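Spindle pole body-associated protein VIK1 (Saccharomyces cerevisiae, PDB 2O0A) recruits the minus end-directed kinesin Kar3 to microtubules, forming a heterodimer that cross-links anti-parallel microtubules, and targets or maintains Kar3 at the spindle pole body. Local coordinates at residues A[252-255]-A[256-260]. Numbering follows the deposited sequence.
Sequences ALVL and KKLIS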
ATOM      1  N   ALA A 252      -8.935  13.128  -4.412  1.00 25.67           N
ATOM      2  CA  ALA A 252      -9.448  13.223  -3.046  1.00 25.31           C
ATOM      3  C   ALA A 252     -10.637  12.300  -2.845  1.00 25.06           C
ATOM      4  O   ALA A 252     -10.767  11.665  -1.794  1.00 25.46           O
ATOM      5  CB  ALA A 252      -9.827  14.663  -2.712  1.00 25.50           C
ATOM      6  N   LEU A 253     -11.498  12.209  -3.858  1.00 24.58           N
ATOM      7  CA  LEU A 253     -12.679  11.343  -3.784  1.00 24.99           C
ATOM      8  C   LEU A 253     -12.294   9.860  -3.698  1.00 24.14           C
ATOM      9  O   LEU A 253     -12.887   9.105  -2.922  1.00 24.99           O
ATOM     10  CB  LEU A 253     -13.640  11.612  -4.951  1.00 25.23           C
ATOM     11  CG  LEU A 253     -14.369  12.969  -4.957  1.00 25.97           C
ATOM     12  CD1 LEU A 253     -15.288  13.075  -6.162  1.00 26.18           C
ATOM     13  CD2 LEU A 253     -15.162  13.233  -3.679  1.00 27.27           C
ATOM     14  N   VAL A 254     -11.294   9.446  -4.478  1.00 23.57           N
ATOM     15  CA  VAL A 254     -10.768   8.068  -4.377  1.00 22.14           C
ATOM     16  C   VAL A 254     -10.248   7.751  -2.968  1.00 21.32           C
ATOM     17  O   VAL A 254     -10.633   6.746  -2.361  1.00 20.69           O
ATOM     18  CB  VAL A 254      -9.646   7.797  -5.409  1.00 22.01           C
ATOM     19  CG1 VAL A 254      -8.946   6.458  -5.113  1.00 21.33           C
ATOM     20  CG2 VAL A 254     -10.210   7.793  -6.803  1.00 22.90           C
ATOM     21  N   LEU A 255      -9.380   8.621  -2.460  1.00 21.27           N
ATOM     22  CA  LEU A 255      -8.770   8.433  -1.147  1.00 20.51           C
ATOM     23  C   LEU A 255      -9.816   8.429  -0.030  1.00 20.66           C
ATOM     24  O   LEU A 255      -9.812   7.563   0.839  1.00 20.02           O
ATOM     25  CB  LEU A 255      -7.694   9.489  -0.906  1.00 21.17           C
ATOM     26  CG  LEU A 255      -6.459   9.298  -1.791  1.00 21.80           C
ATOM     27  CD1 LEU A 255      -5.596  10.551  -1.779  1.00 23.19           C
ATOM     28  CD2 LEU A 255      -5.683   8.096  -1.306  1.00 21.80           C
ATOM     29  N   LYS A 256     -10.758   9.360  -0.100  1.00 20.90           N
ATOM     30  CA  LYS A 256     -11.824   9.385   0.895  1.00 21.12           C
ATOM     31  C   LYS A 256     -12.664   8.126   0.866  1.00 20.02           C
ATOM     32  O   LYS A 256     -13.032   7.602   1.921  1.00 20.22           O
ATOM     33  CB  LYS A 256     -12.729  10.590   0.677  1.00 21.26           C
ATOM     34  CG  LYS A 256     -12.110  11.866   1.156  1.00 23.89           C
ATOM     35  CD  LYS A 256     -12.863  13.084   0.642  1.00 26.57           C
ATOM     36  CE  LYS A 256     -12.143  14.350   1.052  1.00 27.66           C
ATOM     37  NZ  LYS A 256     -12.208  14.599   2.521  0.10 27.29           N
ATOM     38  N   LYS A 257     -12.980   7.655  -0.338  1.00 19.92           N
ATOM     39  CA  LYS A 257     -13.764   6.440  -0.511  1.00 19.67           C
ATOM     40  C   LYS A 257     -13.043   5.221   0.044  1.00 19.20           C
ATOM     41  O   LYS A 257     -13.632   4.403   0.725  1.00 19.46           O
ATOM     42  CB  LYS A 257     -14.112   6.209  -1.987  1.00 20.31           C
ATOM     43  CG  LYS A 257     -14.904   4.924  -2.230  1.00 22.56           C
ATOM     44  CD  LYS A 257     -16.299   5.016  -1.633  1.00 25.55           C
ATOM     45  CE  LYS A 257     -17.245   4.080  -2.329  1.00 29.00           C
ATOM     46  NZ  LYS A 257     -18.643   4.395  -1.926  1.00 31.66           N
ATOM     47  N   LEU A 258     -11.748   5.096  -0.245  1.00 18.16           N
ATOM     48  CA  LEU A 258     -11.018   3.933   0.247  1.00 18.24           C
ATOM     49  C   LEU A 258     -10.856   3.919   1.763  1.00 17.78           C
ATOM     50  O   LEU A 258     -10.992   2.888   2.410  1.00 17.96           O
ATOM     51  CB  LEU A 258      -9.654   3.851  -0.431  1.00 17.62           C
ATOM     52  CG  LEU A 258      -9.700   3.543  -1.922  1.00 19.51           C
ATOM     53  CD1 LEU A 258      -8.270   3.505  -2.428  1.00 21.12           C
ATOM     54  CD2 LEU A 258     -10.406   2.209  -2.185  1.00 19.76           C
ATOM     55  N   ILE A 259     -10.565   5.084   2.330  1.00 18.66           N
ATOM     56  CA  ILE A 259     -10.385   5.193   3.772  1.00 19.83           C
ATOM     57  C   ILE A 259     -11.698   4.890   4.513  1.00 19.84           C
ATOM     58  O   ILE A 259     -11.701   4.212   5.538  1.00 20.62           O
ATOM     59  CB  ILE A 259      -9.855   6.590   4.137  1.00 19.99           C
ATOM     60  CG1 ILE A 259      -8.406   6.733   3.645  1.00 20.50           C
ATOM     61  CG2 ILE A 259     -10.006   6.862   5.653  1.00 20.02           C
ATOM     62  CD1 ILE A 259      -7.912   8.176   3.467  1.00 21.46           C
ATOM     63  N   SER A 260     -12.811   5.372   3.971  1.00 21.19           N
ATOM     64  CA  SER A 260     -14.100   5.171   4.639  1.00 21.05           C
ATOM     65  C   SER A 260     -14.706   3.781   4.463  1.00 21.09           C
ATOM     66  O   SER A 260     -15.345   3.264   5.385  0.50 20.54           O
ATOM     67  CB  SER A 260     -15.112   6.257   4.251  1.00 21.66           C
ATOM     68  OG  SER A 260     -15.463   6.181   2.891  1.00 24.27           O
TER
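Ala-252 to Leu-255 hand their carbonyls to the amides of Lys-256 to Ile-259 in four consecutive i to i+4 hydrogen bonds, the regular alpha-helical pattern of helix 250-261, with Lys-256 N 2.9 Å from Ala-252 O and Ile-259 N 3.0 Å from Leu-255 O. The helix belongs to the kinesin-like motor homology domain of Vik1, which lacks a nucleotide-binding site, and leads into strand 265-270 of the central sheet. Between side chains, the closest apolar approach joins Val-254 and Leu-258, one turn apart and pointing the same way: Val-254 CG1 lies 4.0 Å from Leu-258 CD1. With CG1 anti to its backbone N (chi1 170°), and so beside the carbonyl carbon, Val-254 sets this methyl alongside the Leu-258 side chain. Both residues are buried and also touch Ile-165 of strand 165-168, while Val-254 reaches Met-198 and Ile-200 of strand 197-207. Leu-255 is buried on another flank against Phe-237 and Ile-241 of helix 231-243.

The two lysines part company. Lys-257 bends at chi2 and directs NZ to a salt bridge with Asp-261 and to the carbonyls of Glu-161 and Lys-162, so its ammonium ties this helix to the hairpin of strands 157-160 and 165-168. Lys-256 instead runs its methylenes back past the carbonyl of Ala-252, CG coming within 3.2 Å of Ala-252 O; the extended chain brings Lys-256 CE to 4.4 Å from Ala-252 CB, and only beyond it does the bend at chi4 turn NZ aside. A turn further on, Ile-259 CD1 sits 3.3 Å from Leu-255 O, the carbonyl oxygen that accepts its own backbone N-H.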